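Local coordinates for protein beta-glucuronidase (uncultured Clostridium sp., PDB 6U7J) that hydrolyses beta-D-glucuronides as a family 2 glycoside hydrolase from a gut bacterium, probably freeing estrogens from their glucuronide conjugates, at residues Y61-T66 with F179-I184; H307-I312 with F573-Q578; T102-I107 with R116-F121; G26-K31 with M55-S60. All blocks are in the same frame, centred on the assembly; numbering follows the deposited sequence.

Contact 1 of 4, residues Y61-T66 with F179-I184; sequences YNDITT and FNYSGI
The Y181 ring takes N62 OD1 and the D63 carboxylate carbon at its edge, in plane, while F179 CD1 lies 3.6 Å above the plane over the centre of one face. N62 ND2 comes to the edge of the F179 ring, its amide turned 77° from that ring. On the Y61 ring, N62 OD1 stands over one face, and S182 CB packs 3.5 Å from Y61 CE2. With CG beside the backbone N (chi1 -51°), N62 directs OD1 to S182 N, which donates at 2.9 Å in a nearly straight bond, 171° at the hydrogen. Y61 N donates to S182 O at 3.0 Å. Y181 OH reaches the syn side of D63 OD2 at 2.7 Å and also bonds R575. Waters link Y61 OH to S182 OG, which T102 O also holds, and N62 ND2 to N180 O. In this sugar-binding domain the N62 amide in effect replaces a backbone carbonyl, consistent with an extension of the short antiparallel pair 59-60/183-184 into the loop.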
loop_
_atom_site.group_PDB
_atom_site.type_symbol
_atom_site.label_atom_id
_atom_site.label_comp_id
_atom_site.label_asym_id
_atom_site.label_seq_id
_atom_site.Cartn_x
_atom_site.Cartn_y
_atom_site.Cartn_z
ATOM N N TYR B 61 20.541 -12.458 -13.574
ATOM C CA TYR B 61 21.083 -11.125 -13.825
ATOM C C TYR B 61 20.018 -10.058 -14.040
ATOM O O TYR B 61 20.357 -8.870 -14.062
ATOM C CB TYR B 61 22.033 -11.119 -15.035
ATOM C CG TYR B 61 21.440 -11.529 -16.378
ATOM C CD1 TYR B 61 20.671 -10.654 -17.133
ATOM C CD2 TYR B 61 21.708 -12.790 -16.908
ATOM C CE1 TYR B 61 20.154 -11.043 -18.369
ATOM C CE2 TYR B 61 21.204 -13.182 -18.119
ATOM C CZ TYR B 61 20.431 -12.309 -18.854
ATOM O OH TYR B 61 19.943 -12.723 -20.080
ATOM N N ASN B 62 18.751 -10.442 -14.180
ATOM C CA ASN B 62 17.767 -9.523 -14.747
ATOM C C ASN B 62 17.367 -8.400 -13.789
ATOM O O ASN B 62 17.057 -7.305 -14.251
ATOM C CB ASN B 62 16.529 -10.289 -15.199
ATOM C CG ASN B 62 16.874 -11.468 -16.096
ATOM O OD1 ASN B 62 17.231 -12.553 -15.621
ATOM N ND2 ASN B 62 16.744 -11.270 -17.387
ATOM N N ASP B 63 17.354 -8.624 -12.476
ATOM C CA ASP B 63 16.888 -7.589 -11.547
ATOM C C ASP B 63 18.016 -6.937 -10.744
ATOM O O ASP B 63 17.747 -6.206 -9.786
ATOM C CB ASP B 63 15.830 -8.166 -10.599
ATOM C CG ASP B 63 14.540 -8.520 -11.313
ATOM O OD1 ASP B 63 14.348 -8.072 -12.480
ATOM O OD2 ASP B 63 13.728 -9.258 -10.709
ATOM N N ILE B 64 19.268 -7.160 -11.124
ATOM C CA ILE B 64 20.390 -6.593 -10.382
ATOM C C ILE B 64 20.640 -5.137 -10.775
ATOM O O ILE B 64 20.926 -4.291 -9.919
ATOM C CB ILE B 64 21.638 -7.459 -10.615
ATOM C CG1 ILE B 64 21.363 -8.895 -10.183
ATOM C CG2 ILE B 64 22.842 -6.867 -9.884
ATOM C CD1 ILE B 64 21.379 -9.083 -8.682
ATOM N N THR B 65 20.582 -4.818 -12.071
ATOM C CA THR B 65 20.966 -3.483 -12.500
ATOM C C THR B 65 19.727 -2.605 -12.646
ATOM O O THR B 65 18.586 -3.041 -12.469
ATOM C CB THR B 65 21.772 -3.515 -13.808
ATOM O OG1 THR B 65 20.935 -3.899 -14.901
ATOM C CG2 THR B 65 22.979 -4.485 -13.699
ATOM N N THR B 66 19.974 -1.339 -12.967
ATOM C CA THR B 66 18.935 -0.359 -13.206
ATOM C C THR B 66 18.615 -0.238 -14.689
ATOM O O THR B 66 17.851 0.639 -15.085
ATOM C CB THR B 66 19.370 0.982 -12.615
ATOM O OG1 THR B 66 20.558 1.413 -13.268
ATOM C CG2 THR B 66 19.715 0.811 -11.136
ATOM N N PHE B 179 8.420 -15.193 -15.166
ATOM C CA PHE B 179 9.415 -14.405 -15.886
ATOM C C PHE B 179 10.583 -15.286 -16.339
ATOM O O PHE B 179 11.065 -16.140 -15.591
ATOM C CB PHE B 179 9.914 -13.263 -14.990
ATOM C CG PHE B 179 10.723 -12.234 -15.720
ATOM C CD1 PHE B 179 12.109 -12.362 -15.819
ATOM C CD2 PHE B 179 10.107 -11.165 -16.331
ATOM C CE1 PHE B 179 12.864 -11.429 -16.508
ATOM C CE2 PHE B 179 10.863 -10.208 -17.033
ATOM C CZ PHE B 179 12.242 -10.349 -17.125
ATOM N N ASN B 180 11.046 -15.079 -17.575
ATOM C CA ASN B 180 12.121 -15.910 -18.127
ATOM C C ASN B 180 13.488 -15.428 -17.631
ATOM O O ASN B 180 14.336 -14.975 -18.399
ATOM C CB ASN B 180 12.060 -15.936 -19.652
ATOM C CG ASN B 180 12.905 -17.075 -20.259
ATOM O OD1 ASN B 180 13.031 -18.155 -19.669
ATOM N ND2 ASN B 180 13.483 -16.827 -21.428
ATOM N N TYR B 181 13.680 -15.534 -16.308
ATOM C CA TYR B 181 14.944 -15.162 -15.678
ATOM C C TYR B 181 16.086 -16.006 -16.228
ATOM O O TYR B 181 15.928 -17.204 -16.483
ATOM C CB TYR B 181 14.894 -15.375 -14.169
ATOM C CG TYR B 181 14.156 -14.323 -13.363
ATOM C CD1 TYR B 181 14.654 -13.028 -13.240
ATOM C CD2 TYR B 181 12.981 -14.644 -12.694
ATOM C CE1 TYR B 181 13.999 -12.084 -12.507
ATOM C CE2 TYR B 181 12.297 -13.686 -11.939
ATOM C CZ TYR B 181 12.818 -12.414 -11.855
ATOM O OH TYR B 181 12.173 -11.476 -11.109
ATOM N N SER B 182 17.256 -15.391 -16.341
ATOM C CA SER B 182 18.427 -16.057 -16.878
ATOM C C SER B 182 19.628 -15.728 -16.008
ATOM O O SER B 182 19.665 -14.694 -15.334
ATOM C CB SER B 182 18.669 -15.632 -18.329
ATOM O OG SER B 182 19.749 -16.341 -18.901
ATOM N N GLY B 183 20.605 -16.624 -16.020
ATOM C CA GLY B 183 21.851 -16.431 -15.306
ATOM C C GLY B 183 22.357 -17.752 -14.760
ATOM O O GLY B 183 21.954 -18.816 -15.213
ATOM N N ILE B 184 23.253 -17.670 -13.780
ATOM C CA ILE B 184 23.797 -18.836 -13.096
ATOM C C ILE B 184 23.102 -18.908 -11.740
ATOM O O ILE B 184 23.507 -18.245 -10.783
ATOM C CB ILE B 184 25.321 -18.758 -12.962
ATOM C CG1 ILE B 184 25.966 -18.586 -14.350
ATOM C CG2 ILE B 184 25.877 -20.002 -12.273
ATOM C CD1 ILE B 184 27.494 -18.463 -14.322
HETATM O O HOH W 1 21.058 -14.870 -21.332
HETATM O O HOH W 2 16.334 -13.478 -19.367
#

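Contact 2 of 4, residues H307-I312 with F573-Q578; sequences HEDSDI and FTRERQ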
loop_
_atom_site.group_PDB
_atom_site.type_symbol
_atom_site.label_atom_id
_atom_site.label_comp_id
_atom_site.label_asym_id
_atom_site.label_seq_id
_atom_site.Cartn_x
_atom_site.Cartn_y
_atom_site.Cartn_z
ATOM N N HIS B 307 7.754 -21.678 -6.507
ATOM C CA HIS B 307 8.600 -21.217 -7.599
ATOM C C HIS B 307 9.940 -20.910 -6.971
ATOM O O HIS B 307 10.030 -20.686 -5.761
ATOM C CB HIS B 307 8.046 -19.965 -8.297
ATOM C CG HIS B 307 7.312 -20.240 -9.575
ATOM N ND1 HIS B 307 7.902 -20.853 -10.665
ATOM C CD2 HIS B 307 6.037 -19.960 -9.944
ATOM C CE1 HIS B 307 7.013 -20.961 -11.638
ATOM N NE2 HIS B 307 5.873 -20.431 -11.225
ATOM N N GLU B 308 10.985 -20.923 -7.788
ATOM C CA GLU B 308 12.266 -20.390 -7.345
ATOM C C GLU B 308 12.276 -18.935 -7.792
ATOM O O GLU B 308 12.462 -18.623 -8.976
ATOM C CB GLU B 308 13.428 -21.222 -7.880
ATOM C CG GLU B 308 13.533 -22.570 -7.132
ATOM C CD GLU B 308 14.781 -23.373 -7.500
ATOM O OE1 GLU B 308 15.134 -23.421 -8.707
ATOM O OE2 GLU B 308 15.407 -23.948 -6.569
ATOM N N ASP B 309 12.027 -18.045 -6.835
ATOM C CA ASP B 309 11.757 -16.637 -7.099
ATOM C C ASP B 309 11.836 -15.863 -5.793
ATOM O O ASP B 309 11.245 -16.292 -4.792
ATOM C CB ASP B 309 10.371 -16.452 -7.738
ATOM C CG ASP B 309 9.969 -14.991 -7.846
ATOM O OD1 ASP B 309 9.567 -14.392 -6.828
ATOM O OD2 ASP B 309 10.053 -14.429 -8.953
ATOM N N SER B 310 12.555 -14.741 -5.787
ATOM C CA SER B 310 12.528 -13.804 -4.669
ATOM C C SER B 310 13.043 -12.467 -5.172
ATOM O O SER B 310 13.524 -12.355 -6.302
ATOM C CB SER B 310 13.356 -14.293 -3.477
ATOM O OG SER B 310 14.720 -14.401 -3.844
ATOM N N ASP B 311 12.931 -11.444 -4.321
ATOM C CA ASP B 311 13.353 -10.110 -4.721
ATOM C C ASP B 311 14.835 -10.095 -5.085
ATOM O O ASP B 311 15.641 -10.849 -4.537
ATOM C CB ASP B 311 13.092 -9.101 -3.604
ATOM C CG ASP B 311 11.598 -8.812 -3.396
ATOM O OD1 ASP B 311 10.804 -8.914 -4.354
ATOM O OD2 ASP B 311 11.225 -8.455 -2.261
ATOM N N ILE B 312 15.168 -9.240 -6.054
ATOM C CA ILE B 312 16.533 -8.879 -6.431
ATOM C C ILE B 312 17.268 -9.979 -7.188
ATOM O O ILE B 312 17.767 -9.730 -8.292
ATOM C CB ILE B 312 17.340 -8.438 -5.202
ATOM C CG1 ILE B 312 16.673 -7.205 -4.584
ATOM C CG2 ILE B 312 18.788 -8.152 -5.621
ATOM C CD1 ILE B 312 17.277 -6.755 -3.307
ATOM N N PHE B 573 1.355 -15.890 0.659
ATOM C CA PHE B 573 2.324 -15.003 1.280
ATOM C C PHE B 573 2.808 -13.961 0.266
ATOM O O PHE B 573 2.727 -14.155 -0.954
ATOM C CB PHE B 573 3.513 -15.808 1.821
ATOM C CG PHE B 573 3.143 -16.803 2.887
ATOM C CD1 PHE B 573 3.063 -16.416 4.220
ATOM C CD2 PHE B 573 2.887 -18.133 2.557
ATOM C CE1 PHE B 573 2.718 -17.337 5.213
ATOM C CE2 PHE B 573 2.555 -19.068 3.539
ATOM C CZ PHE B 573 2.460 -18.665 4.871
ATOM N N THR B 574 3.305 -12.838 0.774
ATOM C CA THR B 574 3.887 -11.856 -0.137
ATOM C C THR B 574 5.218 -12.379 -0.670
ATOM O O THR B 574 5.732 -13.415 -0.220
ATOM C CB THR B 574 4.093 -10.521 0.567
ATOM O OG1 THR B 574 5.108 -10.679 1.571
ATOM C CG2 THR B 574 2.769 -10.034 1.228
ATOM N N ARG B 575 5.792 -11.646 -1.636
ATOM C CA ARG B 575 7.103 -12.042 -2.143
ATOM C C ARG B 575 8.131 -12.001 -1.027
ATOM O O ARG B 575 9.116 -12.750 -1.054
ATOM C CB ARG B 575 7.545 -11.146 -3.309
ATOM C CG ARG B 575 8.680 -11.739 -4.175
ATOM C CD ARG B 575 8.780 -11.006 -5.501
ATOM N NE ARG B 575 9.578 -11.696 -6.523
ATOM C CZ ARG B 575 10.377 -11.086 -7.385
ATOM N NH1 ARG B 575 10.524 -9.765 -7.340
ATOM N NH2 ARG B 575 11.031 -11.797 -8.294
ATOM N N GLU B 576 7.893 -11.166 -0.019
ATOM C CA GLU B 576 8.789 -11.034 1.117
ATOM C C GLU B 576 8.398 -11.950 2.279
ATOM O O GLU B 576 8.858 -11.746 3.407
ATOM C CB GLU B 576 8.843 -9.567 1.547
ATOM C CG GLU B 576 9.389 -8.624 0.429
ATOM C CD GLU B 576 8.343 -8.292 -0.640
ATOM O OE1 GLU B 576 7.121 -8.334 -0.335
ATOM O OE2 GLU B 576 8.736 -7.988 -1.786
ATOM N N ARG B 577 7.556 -12.948 2.019
ATOM C CA ARG B 577 7.290 -14.052 2.953
ATOM C C ARG B 577 6.523 -13.577 4.192
ATOM O O ARG B 577 6.823 -13.985 5.316
ATOM C CB ARG B 577 8.575 -14.790 3.370
ATOM C CG ARG B 577 9.432 -15.448 2.243
ATOM C CD ARG B 577 8.739 -15.652 0.910
ATOM N NE ARG B 577 9.368 -16.702 0.098
ATOM C CZ ARG B 577 9.588 -16.623 -1.218
ATOM N NH1 ARG B 577 9.250 -15.530 -1.921
ATOM N NH2 ARG B 577 10.154 -17.645 -1.848
ATOM N N GLN B 578 5.520 -12.722 3.984
ATOM C CA GLN B 578 4.595 -12.376 5.047
ATOM C C GLN B 578 3.172 -12.731 4.620
ATOM O O GLN B 578 2.818 -12.558 3.448
ATOM C CB GLN B 578 4.680 -10.874 5.408
ATOM C CG GLN B 578 6.084 -10.377 5.801
ATOM C CD GLN B 578 6.652 -11.082 7.032
ATOM O OE1 GLN B 578 5.928 -11.760 7.777
ATOM N NE2 GLN B 578 7.961 -10.936 7.241
HETATM O O HOH W 3 8.319 -15.652 -4.632
HETATM O O HOH W 4 11.825 -11.775 -1.677
#
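R575 grips D309 side-on with two nitrogens: NE donates to OD1 at 2.7 Å, almost straight at 172°, and NH2 donates to OD2 at 2.9 Å. The first bond lies in the guanidinium plane and meets the syn side of OD1; the second approaches OD2, which M557 N also bonds, from above the carboxylate plane. A third, weak bond of the salt-bridge network runs from R575 NH1 to D311 OD1 at 3.1 Å, with the D311 carboxylate turned 82° from the guanidinium. S310 O lies over one guanidinium face, 3.2 Å from the plane, at a poor angle for a bond to NH2. CG anti to the backbone N (chi1 -162°) and an extended chain carry R575 across to both aspartates. It projects from a type I turn, T574 to R577, so the contact ties together the loops after barrel strands 297-305 and 545-551, which are neighbours in the TIM barrel. D311 OD2 and E576 OE2 stand 2.6 Å apart, a separation at which one acid probably holds a proton. R577, salt-bridged chiefly to D325, gives a weak bond from NH2 to D309 O at 3.4 Å. S310 and R577 pack on L321 of helix 319-332.

Contact 3 of 4, residues T102-I107 with R116-F121; sequences THHAVI and RHKGGF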
loop_
_atom_site.group_PDB
_atom_site.type_symbol
_atom_site.label_atom_id
_atom_site.label_comp_id
_atom_site.label_asym_id
_atom_site.label_seq_id
_atom_site.Cartn_x
_atom_site.Cartn_y
_atom_site.Cartn_z
ATOM N N THR B 102 20.923 -21.214 -16.784
ATOM C CA THR B 102 19.594 -21.037 -17.360
ATOM C C THR B 102 19.667 -20.083 -18.542
ATOM O O THR B 102 19.941 -18.892 -18.357
ATOM C CB THR B 102 18.650 -20.481 -16.294
ATOM O OG1 THR B 102 18.790 -21.254 -15.095
ATOM C CG2 THR B 102 17.214 -20.489 -16.772
ATOM N N HIS B 103 19.377 -20.570 -19.753
ATOM C CA HIS B 103 18.923 -21.928 -20.046
ATOM C C HIS B 103 20.014 -22.792 -20.667
ATOM O O HIS B 103 20.039 -24.009 -20.475
ATOM C CB HIS B 103 17.751 -21.889 -21.023
ATOM C CG HIS B 103 16.497 -21.301 -20.451
ATOM N ND1 HIS B 103 15.632 -22.027 -19.659
ATOM C CD2 HIS B 103 15.951 -20.068 -20.577
ATOM C CE1 HIS B 103 14.605 -21.269 -19.324
ATOM N NE2 HIS B 103 14.774 -20.074 -19.867
ATOM N N HIS B 104 20.900 -22.146 -21.426
ATOM C CA HIS B 104 21.905 -22.807 -22.250
ATOM C C HIS B 104 23.296 -22.328 -21.862
ATOM O O HIS B 104 23.494 -21.141 -21.589
ATOM C CB HIS B 104 21.662 -22.516 -23.739
ATOM C CG HIS B 104 20.244 -22.725 -24.164
ATOM N ND1 HIS B 104 19.612 -23.946 -24.073
ATOM C CD2 HIS B 104 19.328 -21.863 -24.668
ATOM C CE1 HIS B 104 18.372 -23.830 -24.511
ATOM N NE2 HIS B 104 18.172 -22.576 -24.874
ATOM N N ALA B 105 24.266 -23.248 -21.858
ATOM C CA ALA B 105 25.615 -22.924 -21.415
ATOM C C ALA B 105 26.660 -23.384 -22.425
ATOM O O ALA B 105 26.547 -24.462 -23.018
ATOM C CB ALA B 105 25.920 -23.562 -20.057
ATOM N N VAL B 106 27.683 -22.561 -22.604
ATOM C CA VAL B 106 28.937 -22.971 -23.233
ATOM C C VAL B 106 30.043 -22.602 -22.256
ATOM O O VAL B 106 30.197 -21.425 -21.912
ATOM C CB VAL B 106 29.162 -22.304 -24.603
ATOM C CG1 VAL B 106 30.381 -22.928 -25.324
ATOM C CG2 VAL B 106 27.934 -22.450 -25.474
ATOM N N ILE B 107 30.780 -23.603 -21.788
ATOM C CA ILE B 107 31.798 -23.449 -20.753
ATOM C C ILE B 107 33.168 -23.432 -21.418
ATOM O O ILE B 107 33.505 -24.359 -22.169
ATOM C CB ILE B 107 31.726 -24.599 -19.735
ATOM C CG1 ILE B 107 30.312 -24.779 -19.178
ATOM C CG2 ILE B 107 32.791 -24.415 -18.648
ATOM C CD1 ILE B 107 29.608 -23.503 -18.791
ATOM N N ARG B 116 29.221 -28.097 -23.099
ATOM C CA ARG B 116 27.994 -27.403 -23.449
ATOM C C ARG B 116 26.854 -28.040 -22.678
ATOM O O ARG B 116 26.913 -29.215 -22.308
ATOM C CB ARG B 116 27.672 -27.506 -24.930
ATOM C CG ARG B 116 28.488 -26.644 -25.811
ATOM C CD ARG B 116 28.296 -27.097 -27.232
ATOM N NE ARG B 116 29.069 -26.294 -28.158
ATOM C CZ ARG B 116 28.534 -25.595 -29.147
ATOM N NH1 ARG B 116 27.219 -25.608 -29.335
ATOM N NH2 ARG B 116 29.320 -24.886 -29.946
ATOM N N HIS B 117 25.800 -27.264 -22.452
ATOM C CA HIS B 117 24.619 -27.837 -21.832
ATOM C C HIS B 117 23.381 -27.111 -22.341
ATOM O O HIS B 117 23.422 -25.918 -22.650
ATOM C CB HIS B 117 24.719 -27.782 -20.305
ATOM C CG HIS B 117 23.643 -28.548 -19.603
ATOM N ND1 HIS B 117 22.487 -27.946 -19.134
ATOM C CD2 HIS B 117 23.537 -29.868 -19.300
ATOM C CE1 HIS B 117 21.719 -28.864 -18.570
ATOM N NE2 HIS B 117 22.331 -30.037 -18.656
ATOM N N LYS B 118 22.289 -27.865 -22.448
ATOM C CA LYS B 118 20.974 -27.359 -22.815
ATOM C C LYS B 118 20.007 -27.719 -21.695
ATOM O O LYS B 118 19.916 -28.886 -21.294
ATOM C CB LYS B 118 20.514 -27.948 -24.153
ATOM C CG LYS B 118 19.088 -27.590 -24.562
ATOM C CD LYS B 118 18.664 -28.410 -25.795
ATOM C CE LYS B 118 17.199 -28.183 -26.149
ATOM N NZ LYS B 118 16.710 -29.150 -27.163
ATOM N N GLY B 119 19.312 -26.718 -21.169
ATOM C CA GLY B 119 18.401 -27.028 -20.081
ATOM C C GLY B 119 18.799 -26.224 -18.862
ATOM O O GLY B 119 19.936 -26.286 -18.389
ATOM N N GLY B 120 17.828 -25.458 -18.337
ATOM C CA GLY B 120 18.118 -24.459 -17.333
ATOM C C GLY B 120 17.984 -24.853 -15.877
ATOM O O GLY B 120 18.209 -24.003 -15.006
ATOM N N PHE B 121 17.631 -26.103 -15.560
ATOM C CA PHE B 121 17.284 -26.401 -14.174
ATOM C C PHE B 121 17.865 -27.717 -13.658
ATOM O O PHE B 121 17.369 -28.241 -12.653
ATOM C CB PHE B 121 15.764 -26.396 -14.021
ATOM C CG PHE B 121 15.150 -25.098 -14.432
ATOM C CD1 PHE B 121 15.150 -24.024 -13.568
ATOM C CD2 PHE B 121 14.656 -24.929 -15.707
ATOM C CE1 PHE B 121 14.626 -22.804 -13.948
ATOM C CE2 PHE B 121 14.126 -23.709 -16.101
ATOM C CZ PHE B 121 14.113 -22.645 -15.220
HETATM O O HOH W 5 15.714 -24.723 -19.925
HETATM O O HOH W 6 22.373 -24.872 -19.431
#
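The beta hairpin of strands 104-109 and 112-118 pairs A105 with H117, whose backbones exchange two bonds, A105 N to H117 O at 2.9 Å and H117 N to A105 O at 3.0 Å. The axes of 104-107 and 116-118 are antiparallel, 176° apart. V106 and R116 occupy a non-hydrogen-bonded pair and lie side by side, CG1 of V106 being 4.2 Å from CG of R116. H104 and K118 do likewise on the same face, with K118 CG at the edge of the imidazole, 3.7 Å from H104 ND1; their polar ends go elsewhere, H104 NE2 to I146 O and K118 NZ to D150 O. On the other side of this strand, toward strand 135-144, H103 and H104 both face G144 in a classic beta bulge, with a cis peptide before H103. Across the hairpin G119 N gives only a weak bond to H103 O. A water connects H103 ND1 with G120 N, while H103 NE2 bonds N180 OD1. T102 OG1, set beside its backbone N (chi1 -48°), donates to G120 O at 2.8 Å in the carbonyl plane, on a lone pair. The H103 and F121 rings meet obliquely, centroids 6.0 Å apart, and F121 stacks on Y342 of the TIM barrel domain.

Contact 4 of 4, residues G26-K31 with M55-S60; sequences GIWKFK and MPVPSS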
loop_
_atom_site.group_PDB
_atom_site.type_symbol
_atom_site.label_atom_id
_atom_site.label_comp_id
_atom_site.label_asym_id
_atom_site.label_seq_id
_atom_site.Cartn_x
_atom_site.Cartn_y
_atom_site.Cartn_z
ATOM N N GLY B 26 30.415 -15.914 -5.308
ATOM C CA GLY B 26 30.960 -14.580 -5.179
ATOM C C GLY B 26 30.573 -13.684 -6.347
ATOM O O GLY B 26 29.502 -13.814 -6.944
ATOM N N ILE B 27 31.467 -12.762 -6.681
ATOM C CA ILE B 27 31.207 -11.765 -7.709
ATOM C C ILE B 27 32.020 -12.144 -8.943
ATOM O O ILE B 27 33.239 -12.329 -8.853
ATOM C CB ILE B 27 31.567 -10.355 -7.217
ATOM C CG1 ILE B 27 30.863 -10.055 -5.889
ATOM C CG2 ILE B 27 31.237 -9.341 -8.260
ATOM C CD1 ILE B 27 29.372 -10.253 -5.917
ATOM N N TRP B 28 31.347 -12.287 -10.084
ATOM C CA TRP B 28 31.983 -12.550 -11.369
ATOM C C TRP B 28 31.952 -11.294 -12.230
ATOM O O TRP B 28 31.214 -10.342 -11.957
ATOM C CB TRP B 28 31.265 -13.672 -12.128
ATOM C CG TRP B 28 31.275 -15.038 -11.500
ATOM C CD1 TRP B 28 31.103 -15.349 -10.182
ATOM C CD2 TRP B 28 31.448 -16.282 -12.192
ATOM N NE1 TRP B 28 31.159 -16.722 -10.012
ATOM C CE2 TRP B 28 31.367 -17.312 -11.231
ATOM C CE3 TRP B 28 31.661 -16.621 -13.535
ATOM C CZ2 TRP B 28 31.501 -18.659 -11.566
ATOM C CZ3 TRP B 28 31.788 -17.951 -13.866
ATOM C CH2 TRP B 28 31.704 -18.960 -12.883
ATOM N N LYS B 29 32.725 -11.316 -13.313
ATOM C CA LYS B 29 32.623 -10.281 -14.333
ATOM C C LYS B 29 31.597 -10.705 -15.374
ATOM O O LYS B 29 31.381 -11.897 -15.603
ATOM C CB LYS B 29 33.976 -10.012 -14.995
ATOM C CG LYS B 29 35.040 -9.515 -14.023
ATOM C CD LYS B 29 34.550 -8.232 -13.354
ATOM C CE LYS B 29 35.522 -7.692 -12.308
ATOM N NZ LYS B 29 35.182 -6.281 -11.918
ATOM N N PHE B 30 30.978 -9.716 -16.017
ATOM C CA PHE B 30 29.775 -9.971 -16.795
ATOM C C PHE B 30 29.640 -8.941 -17.903
ATOM O O PHE B 30 29.919 -7.757 -17.706
ATOM C CB PHE B 30 28.554 -9.939 -15.864
ATOM C CG PHE B 30 27.218 -10.074 -16.545
ATOM C CD1 PHE B 30 26.630 -8.992 -17.202
ATOM C CD2 PHE B 30 26.496 -11.266 -16.428
ATOM C CE1 PHE B 30 25.375 -9.119 -17.790
ATOM C CE2 PHE B 30 25.240 -11.394 -16.998
ATOM C CZ PHE B 30 24.673 -10.319 -17.680
ATOM N N LYS B 31 29.153 -9.403 -19.048
ATOM C CA LYS B 31 28.872 -8.551 -20.186
ATOM C C LYS B 31 27.797 -9.232 -21.016
ATOM O O LYS B 31 27.804 -10.458 -21.157
ATOM C CB LYS B 31 30.138 -8.323 -21.030
ATOM C CG LYS B 31 29.941 -7.376 -22.191
ATOM C CD LYS B 31 31.276 -6.803 -22.688
ATOM C CE LYS B 31 32.104 -7.846 -23.380
ATOM N NZ LYS B 31 33.302 -7.216 -24.023
ATOM N N MET B 55 28.674 -9.117 -11.296
ATOM C CA MET B 55 27.440 -9.864 -11.251
ATOM C C MET B 55 27.581 -10.977 -10.217
ATOM O O MET B 55 28.563 -11.732 -10.268
ATOM C CB MET B 55 27.067 -10.453 -12.615
ATOM C CG MET B 55 25.652 -11.078 -12.659
ATOM S SD MET B 55 24.281 -9.874 -12.501
ATOM C CE MET B 55 24.622 -8.685 -13.779
ATOM N N PRO B 56 26.652 -11.085 -9.274
ATOM C CA PRO B 56 26.745 -12.146 -8.265
ATOM C C PRO B 56 26.375 -13.498 -8.844
ATOM O O PRO B 56 25.593 -13.606 -9.794
ATOM C CB PRO B 56 25.728 -11.720 -7.194
ATOM C CG PRO B 56 24.719 -10.861 -7.950
ATOM C CD PRO B 56 25.528 -10.155 -9.029
ATOM N N VAL B 57 26.947 -14.539 -8.241
ATOM C CA VAL B 57 26.643 -15.930 -8.560
ATOM C C VAL B 57 26.520 -16.670 -7.233
ATOM O O VAL B 57 27.433 -16.581 -6.401
ATOM C CB VAL B 57 27.724 -16.558 -9.456
ATOM C CG1 VAL B 57 27.500 -18.066 -9.592
ATOM C CG2 VAL B 57 27.733 -15.911 -10.818
ATOM N N PRO B 58 25.415 -17.394 -6.975
ATOM C CA PRO B 58 24.279 -17.591 -7.878
ATOM C C PRO B 58 23.234 -16.464 -7.793
ATOM O O PRO B 58 23.094 -15.854 -6.736
ATOM C CB PRO B 58 23.684 -18.913 -7.387
ATOM C CG PRO B 58 23.962 -18.894 -5.911
ATOM C CD PRO B 58 25.248 -18.141 -5.712
ATOM N N SER B 59 22.501 -16.243 -8.891
ATOM C CA SER B 59 21.538 -15.150 -9.049
ATOM C C SER B 59 21.119 -15.098 -10.509
ATOM O O SER B 59 21.878 -15.517 -11.385
ATOM C CB SER B 59 22.134 -13.789 -8.636
ATOM O OG SER B 59 21.185 -12.734 -8.755
ATOM N N SER B 60 19.903 -14.632 -10.774
ATOM C CA SER B 60 19.565 -14.149 -12.100
ATOM C C SER B 60 20.247 -12.797 -12.317
ATOM O O SER B 60 20.510 -12.062 -11.361
ATOM C CB SER B 60 18.041 -14.006 -12.240
ATOM O OG SER B 60 17.340 -15.177 -11.803
#
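M55 leaves its strand with CG opposite the backbone N, then folds back through chi2 and chi3 of 68° and 54°, so that CE lies over one face of the F30 ring. The methyl stands 3.9 Å from the F30 ring centroid and 6° off the normal, a CH-pi contact. M55 SD lies farther out over that face, 4.9 Å from the centroid, as in a Met-aromatic pair. F30 CB and M55 CB touch at 3.6 Å, and Y79 meets the F30 ring edge-to-face. V57 CG2 takes a similar place over the five-membered ring of W28, 3.5 Å from its centroid and close to the ring normal. The backbones pair antiparallel: W28 N donates to M55 O at 2.8 Å and M55 N to W28 O at 2.9 Å. V57 N bonds G26 O at 3.0 Å, while P56, which lacks an N-H, falls at the non-hydrogen-bonded position opposite I27. I27 CD1 and P56 CB meet at 4.1 Å on the other face of the sheet, where M351 and A320, both of the second subunit, pack on I27 and P56. Within this sugar-binding domain the polar bonding across the strands is therefore a matter of backbone alone, and the side chains join by dispersion and methyl-over-ring contacts.

In the fold
Contact 1 touches each of the other three: its centre is about 10 Å from that of contact 4 and about 15 Å from those of contacts 2 and 3. It meets contact 4 through the backbone bond of S59 N with I184 O (2.9 Å), contact 3 through S182 OG with T102 O (2.6 Å) and N180 OD1 with H103 NE2 (2.6 Å), and contact 2 through Y181 OH with R575 NH2 (3.1 Å). This last link crosses from the sugar-binding domain to the TIM barrel domain, which probably carries the catalytic site, as in other family 2 enzymes. The bound calcium ion is about 10 Å from the F121 side chain and about 11 Å from that of V57. Contacts 1, 2 and 4 touch the second subunit.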